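Local coordinates for protein pilin (Streptococcus pyogenes serotype M1, PDB 3GLD) that forms the pilus shaft as its major subunit, stacking head to tail through intermolecular isopeptide bonds, and so supports adhesion to host cells, aggregation and biofilm formation, at residues N54-V59 / G96-K101; V122-L127 / T138-Y143. The protein carries 2 engineered substitutions. One frame throughout, in Å; residues are numbered along the deposited sequence.

Overall arrangement
Both contacts belong to one mixed beta sheet in the N-terminal domain, their centres about 9 Å apart. Contact 1 pairs 54-59 with 96-101, contact 2 pairs 122-127 with 138-143, and the antiparallel neighbours 96-104 and 119-129 join the two. Across that seam Y100 N lies 2.7 Å from V122 O and Y98 O lies 2.8 Å from V124 N, both probable hydrogen bonds. Strand 96-104 ends at A104, an engineered alanine at the position whose natural residue autocatalyses the K23-N155 isopeptide; both contacts lie away from that cross-link and from A104. Contact 2 does reach K148, the lysine used for linkage to another subunit in the pilus, a bond not present here.

Contact 1 (N54-V59 / G96-K101); sequences NKFKGV and GVYYYK
F56 stacks on Y98 with an offset, ring centroids 4.7 Å apart and planes only 12° from parallel, on a short parallel strand pairing in the mixed sheet of an immunoglobulin-like pilin domain. Strand 55-57 runs in the same direction as 96-101, whose other neighbour here, 119-129, is antiparallel. Three backbone bonds hold 55-57 in place: V97 N to N54 O, F56 N to V97 O, and Y99 N to F56 O. The two aromatic side chains point the same way, and both leave with CG anti to the carbonyl carbon (chi1 -65° for F56, nearly the same for Y98). F56 CB sits over the Y98 face, 3.8 Å from the centroid, as a CH-pi contact. The offset carries Y98 OH over the centre of the F56 ring, and K94 O takes the hydrogen bond from that hydroxyl. F56 CE2 approaches G96 CA at 3.8 Å; V97 O lies at the ring edge.

K55 and V97 are on the other face of the sheet. There the extended K55 chain crosses the outer end of the Y99 ring, its CD 3.4 Å from Y99 OH.

Past the strand, the chain runs on along Y100. A weak bond from G58 N to Y99 O holds it, and G58 CA lies over one face of the Y100 ring, 3.7 Å from its centroid. F87 meets the Y100 ring edge-to-face. The phenol itself donates to V59 O: Y100 OH is 2.6 Å from that oxygen, tilted 22° from the carbonyl plane.

Contact 2 (V122-L127 / T138-Y143); sequences VQVHVL and TYIVGY
Strands 122-127 and 138-143 run antiparallel, with Q123 and V141 a hydrogen-bonded pair linked both ways: Q123 N to V141 O at 2.8 Å and V141 N to Q123 O at 2.9 Å. H125 and Y139 provide the main side-chain overlap. Their rings form an offset stack, centroids 4.3 Å apart and planes at 10°, and H125 CB lies over the centre of the Y139 ring. Y139 has CG between its backbone N and carbonyl carbon (chi1 64°), and this folds the phenol back across H125. The strands are the two arms of a beta hairpin, with a classic beta bulge where T138 and Y139 both face H125: H125 N bonds to Y139 O, while H125 O takes one bond from T138 N at 2.8 Å and a weak, long one from Y139 N at 3.5 Å. On the face opposite the stack, V122 CG1 meets I140 CG2 at 3.6 Å, and V124 lies alongside I140 CG1; F87 touches both V124 and I140. Back on the H125 face, the extended Q123 brings its amide to the edge of the Y143 ring, the two planes 84° apart. Q123 NE2 makes a weak bond to Y143 OH at 3.3 Å, while Q123 OE1 takes another weak one from K148 NZ.

Contact 1 (N54-V59 / G96-K101)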
loop_
_atom_site.group_PDB
_atom_site.type_symbol
_atom_site.label_atom_id
_atom_site.label_comp_id
_atom_site.label_asym_id
_atom_site.label_seq_id
_atom_site.Cartn_x
_atom_site.Cartn_y
_atom_site.Cartn_z
ATOM N N ASN A 54 -14.524 5.834 -39.741
ATOM C CA ASN A 54 -13.109 5.734 -39.371
ATOM C C ASN A 54 -12.907 5.425 -37.880
ATOM O O ASN A 54 -12.260 4.434 -37.521
ATOM C CB ASN A 54 -12.390 7.028 -39.739
ATOM C CG ASN A 54 -10.980 6.792 -40.227
ATOM O OD1 ASN A 54 -10.078 6.515 -39.439
ATOM N ND2 ASN A 54 -10.777 6.917 -41.541
ATOM N N LYS A 55 -13.461 6.287 -37.031
ATOM C CA LYS A 55 -13.420 6.134 -35.585
ATOM C C LYS A 55 -14.744 5.563 -35.114
ATOM O O LYS A 55 -15.805 5.945 -35.622
ATOM C CB LYS A 55 -13.181 7.480 -34.893
ATOM C CG LYS A 55 -11.846 8.142 -35.198
ATOM C CD LYS A 55 -11.716 9.469 -34.428
ATOM C CE LYS A 55 -10.744 10.420 -35.121
ATOM N NZ LYS A 55 -10.809 11.786 -34.515
ATOM N N PHE A 56 -14.673 4.651 -34.146
ATOM C CA PHE A 56 -15.849 3.967 -33.617
ATOM C C PHE A 56 -15.829 3.970 -32.099
ATOM O O PHE A 56 -14.761 3.950 -31.490
ATOM C CB PHE A 56 -15.882 2.509 -34.093
ATOM C CG PHE A 56 -16.062 2.350 -35.589
ATOM C CD1 PHE A 56 -17.332 2.136 -36.135
ATOM C CD2 PHE A 56 -14.961 2.397 -36.445
ATOM C CE1 PHE A 56 -17.503 1.986 -37.525
ATOM C CE2 PHE A 56 -15.127 2.250 -37.847
ATOM C CZ PHE A 56 -16.396 2.049 -38.379
ATOM N N LYS A 57 -17.011 3.978 -31.494
ATOM C CA LYS A 57 -17.125 3.686 -30.073
ATOM C C LYS A 57 -16.699 2.235 -29.889
ATOM O O LYS A 57 -17.032 1.391 -30.714
ATOM C CB LYS A 57 -18.560 3.881 -29.593
ATOM C CG LYS A 57 -18.995 5.343 -29.578
ATOM C CD LYS A 57 -20.467 5.511 -29.180
ATOM C CE LYS A 57 -20.942 6.959 -29.412
ATOM N NZ LYS A 57 -22.403 7.130 -29.127
ATOM N N GLY A 58 -15.947 1.950 -28.822
ATOM C CA GLY A 58 -15.470 0.596 -28.581
ATOM C C GLY A 58 -16.604 -0.407 -28.470
ATOM O O GLY A 58 -17.717 -0.051 -28.090
ATOM N N VAL A 59 -16.342 -1.663 -28.825
ATOM C CA VAL A 59 -17.342 -2.719 -28.612
ATOM C C VAL A 59 -17.063 -3.293 -27.207
ATOM O O VAL A 59 -15.938 -3.693 -26.920
ATOM C CB VAL A 59 -17.246 -3.844 -29.678
ATOM C CG1 VAL A 59 -18.298 -4.931 -29.422
ATOM C CG2 VAL A 59 -17.398 -3.283 -31.112
ATOM N N GLY A 96 -11.338 -0.216 -38.554
ATOM C CA GLY A 96 -11.461 1.118 -37.983
ATOM C C GLY A 96 -10.772 1.246 -36.646
ATOM O O GLY A 96 -10.164 0.289 -36.147
ATOM N N VAL A 97 -10.855 2.441 -36.072
ATOM C CA VAL A 97 -10.241 2.673 -34.766
ATOM C C VAL A 97 -11.339 2.721 -33.729
ATOM O O VAL A 97 -12.240 3.568 -33.781
ATOM C CB VAL A 97 -9.351 3.927 -34.732
ATOM C CG1 VAL A 97 -8.609 3.991 -33.405
ATOM C CG2 VAL A 97 -8.355 3.910 -35.888
ATOM N N TYR A 98 -11.260 1.775 -32.806
ATOM C CA TYR A 98 -12.276 1.601 -31.781
ATOM C C TYR A 98 -11.760 2.135 -30.432
ATOM O O TYR A 98 -10.698 1.693 -29.941
ATOM C CB TYR A 98 -12.671 0.131 -31.689
ATOM C CG TYR A 98 -13.388 -0.374 -32.940
ATOM C CD1 TYR A 98 -12.692 -0.633 -34.117
ATOM C CD2 TYR A 98 -14.768 -0.566 -32.943
ATOM C CE1 TYR A 98 -13.358 -1.092 -35.260
ATOM C CE2 TYR A 98 -15.443 -1.014 -34.097
ATOM C CZ TYR A 98 -14.724 -1.274 -35.232
ATOM O OH TYR A 98 -15.377 -1.715 -36.351
ATOM N N TYR A 99 -12.525 3.076 -29.870
ATOM C CA TYR A 99 -12.120 3.845 -28.685
ATOM C C TYR A 99 -12.671 3.311 -27.367
ATOM O O TYR A 99 -13.860 3.017 -27.236
ATOM C CB TYR A 99 -12.508 5.317 -28.832
ATOM C CG TYR A 99 -11.629 6.052 -29.803
ATOM C CD1 TYR A 99 -11.704 5.777 -31.163
ATOM C CD2 TYR A 99 -10.714 7.020 -29.369
ATOM C CE1 TYR A 99 -10.914 6.435 -32.069
ATOM C CE2 TYR A 99 -9.907 7.688 -30.278
ATOM C CZ TYR A 99 -10.023 7.383 -31.635
ATOM O OH TYR A 99 -9.255 7.995 -32.586
ATOM N N TYR A 100 -11.777 3.181 -26.394
ATOM C CA TYR A 100 -12.149 2.759 -25.056
ATOM C C TYR A 100 -11.502 3.686 -24.031
ATOM O O TYR A 100 -10.563 4.418 -24.344
ATOM C CB TYR A 100 -11.652 1.346 -24.772
ATOM C CG TYR A 100 -12.217 0.253 -25.632
ATOM C CD1 TYR A 100 -11.677 -0.012 -26.902
ATOM C CD2 TYR A 100 -13.284 -0.518 -25.190
ATOM C CE1 TYR A 100 -12.197 -1.024 -27.712
ATOM C CE2 TYR A 100 -13.801 -1.531 -25.977
ATOM C CZ TYR A 100 -13.253 -1.778 -27.239
ATOM O OH TYR A 100 -13.752 -2.791 -28.025
ATOM N N LYS A 101 -11.970 3.597 -22.789
ATOM C CA LYS A 101 -11.316 4.270 -21.669
ATOM C C LYS A 101 -10.983 3.218 -20.624
ATOM O O LYS A 101 -11.813 2.353 -20.338
ATOM C CB LYS A 101 -12.227 5.333 -21.059
ATOM C CG LYS A 101 -12.576 6.462 -21.994
ATOM C CD LYS A 101 -12.710 7.786 -21.235
ATOM C CE LYS A 101 -13.042 8.922 -22.206
ATOM N NZ LYS A 101 -13.853 10.001 -21.579
#

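Contact 2 (V122-L127 / T138-Y143)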
loop_
_atom_site.group_PDB
_atom_site.type_symbol
_atom_site.label_atom_id
_atom_site.label_comp_id
_atom_site.label_asym_id
_atom_site.label_seq_id
_atom_site.Cartn_x
_atom_site.Cartn_y
_atom_site.Cartn_z
ATOM N N VAL A 122 -7.891 4.382 -24.977
ATOM C CA VAL A 122 -7.343 3.228 -25.668
ATOM C C VAL A 122 -7.973 3.122 -27.063
ATOM O O VAL A 122 -9.201 3.176 -27.218
ATOM C CB VAL A 122 -7.542 1.927 -24.838
ATOM C CG1 VAL A 122 -7.405 0.665 -25.702
ATOM C CG2 VAL A 122 -6.527 1.861 -23.671
ATOM N N GLN A 123 -7.102 3.030 -28.062
ATOM C CA GLN A 123 -7.473 2.865 -29.473
ATOM C C GLN A 123 -7.136 1.426 -29.850
ATOM O O GLN A 123 -5.979 1.025 -29.751
ATOM C CB GLN A 123 -6.640 3.803 -30.340
ATOM C CG GLN A 123 -6.971 5.282 -30.222
ATOM C CD GLN A 123 -6.050 6.189 -31.063
ATOM O OE1 GLN A 123 -5.085 5.738 -31.671
ATOM N NE2 GLN A 123 -6.347 7.477 -31.067
ATOM N N VAL A 124 -8.139 0.637 -30.228
ATOM C CA VAL A 124 -7.884 -0.649 -30.863
ATOM C C VAL A 124 -7.925 -0.446 -32.391
ATOM O O VAL A 124 -8.950 -0.048 -32.937
ATOM C CB VAL A 124 -8.876 -1.741 -30.439
ATOM C CG1 VAL A 124 -8.514 -3.073 -31.143
ATOM C CG2 VAL A 124 -8.866 -1.939 -28.911
ATOM N N HIS A 125 -6.790 -0.673 -33.048
ATOM C CA HIS A 125 -6.675 -0.600 -34.498
ATOM C C HIS A 125 -7.061 -1.928 -35.147
ATOM O O HIS A 125 -6.338 -2.929 -35.051
ATOM C CB HIS A 125 -5.273 -0.134 -34.898
ATOM C CG HIS A 125 -5.046 1.314 -34.620
ATOM N ND1 HIS A 125 -4.919 1.813 -33.341
ATOM C CD2 HIS A 125 -4.972 2.381 -35.447
ATOM C CE1 HIS A 125 -4.746 3.121 -33.393
ATOM N NE2 HIS A 125 -4.781 3.492 -34.663
ATOM N N VAL A 126 -8.247 -1.927 -35.746
ATOM C CA VAL A 126 -8.782 -3.093 -36.422
ATOM C C VAL A 126 -8.513 -2.933 -37.926
ATOM O O VAL A 126 -9.035 -2.027 -38.567
ATOM C CB VAL A 126 -10.282 -3.271 -36.097
ATOM C CG1 VAL A 126 -10.867 -4.507 -36.792
ATOM C CG2 VAL A 126 -10.482 -3.380 -34.567
ATOM N N LEU A 127 -7.639 -3.774 -38.465
ATOM C CA LEU A 127 -7.271 -3.713 -39.889
ATOM C C LEU A 127 -7.831 -4.913 -40.608
ATOM O O LEU A 127 -8.115 -5.929 -39.961
ATOM C CB LEU A 127 -5.751 -3.690 -40.059
ATOM C CG LEU A 127 -4.948 -2.402 -39.864
ATOM C CD1 LEU A 127 -5.418 -1.558 -38.681
ATOM C CD2 LEU A 127 -3.486 -2.787 -39.699
ATOM N N THR A 138 -5.486 -5.567 -34.517
ATOM C CA THR A 138 -4.096 -5.751 -34.960
ATOM C C THR A 138 -3.040 -5.093 -34.075
ATOM O O THR A 138 -1.977 -5.664 -33.848
ATOM C CB THR A 138 -3.960 -5.278 -36.427
ATOM O OG1 THR A 138 -4.882 -6.033 -37.212
ATOM C CG2 THR A 138 -2.548 -5.487 -36.963
ATOM N N TYR A 139 -3.323 -3.886 -33.612
ATOM C CA TYR A 139 -2.522 -3.275 -32.570
ATOM C C TYR A 139 -3.358 -2.365 -31.688
ATOM O O TYR A 139 -4.429 -1.891 -32.098
ATOM C CB TYR A 139 -1.252 -2.588 -33.105
ATOM C CG TYR A 139 -1.457 -1.413 -34.021
ATOM C CD1 TYR A 139 -1.670 -1.589 -35.400
ATOM C CD2 TYR A 139 -1.407 -0.118 -33.519
ATOM C CE1 TYR A 139 -1.838 -0.487 -36.246
ATOM C CE2 TYR A 139 -1.571 0.984 -34.348
ATOM C CZ TYR A 139 -1.785 0.798 -35.705
ATOM O OH TYR A 139 -1.949 1.905 -36.497
ATOM N N ILE A 140 -2.882 -2.168 -30.457
ATOM C CA ILE A 140 -3.596 -1.369 -29.478
ATOM C C ILE A 140 -2.671 -0.295 -28.953
ATOM O O ILE A 140 -1.530 -0.575 -28.586
ATOM C CB ILE A 140 -4.145 -2.229 -28.311
ATOM C CG1 ILE A 140 -5.032 -3.358 -28.855
ATOM C CG2 ILE A 140 -4.948 -1.340 -27.329
ATOM C CD1 ILE A 140 -5.526 -4.353 -27.841
ATOM N N VAL A 141 -3.150 0.942 -28.954
ATOM C CA VAL A 141 -2.385 2.023 -28.352
ATOM C C VAL A 141 -3.182 2.710 -27.257
ATOM O O VAL A 141 -4.401 2.890 -27.361
ATOM C CB VAL A 141 -1.935 3.094 -29.363
ATOM C CG1 VAL A 141 -0.681 3.773 -28.837
ATOM C CG2 VAL A 141 -1.638 2.491 -30.711
ATOM N N GLY A 142 -2.472 3.101 -26.205
ATOM C CA GLY A 142 -3.070 3.843 -25.114
ATOM C C GLY A 142 -2.357 5.155 -24.868
ATOM O O GLY A 142 -1.173 5.297 -25.125
ATOM N N TYR A 143 -3.085 6.131 -24.389
ATOM C CA TYR A 143 -2.435 7.376 -24.079
ATOM C C TYR A 143 -3.150 8.090 -22.981
ATOM O O TYR A 143 -4.375 8.036 -22.845
ATOM C CB TYR A 143 -2.293 8.283 -25.316
ATOM C CG TYR A 143 -3.571 8.504 -26.096
ATOM C CD1 TYR A 143 -3.878 7.706 -27.202
ATOM C CD2 TYR A 143 -4.462 9.522 -25.745
ATOM C CE1 TYR A 143 -5.060 7.906 -27.933
ATOM C CE2 TYR A 143 -5.649 9.734 -26.473
ATOM C CZ TYR A 143 -5.939 8.921 -27.557
ATOM O OH TYR A 143 -7.100 9.124 -28.280
#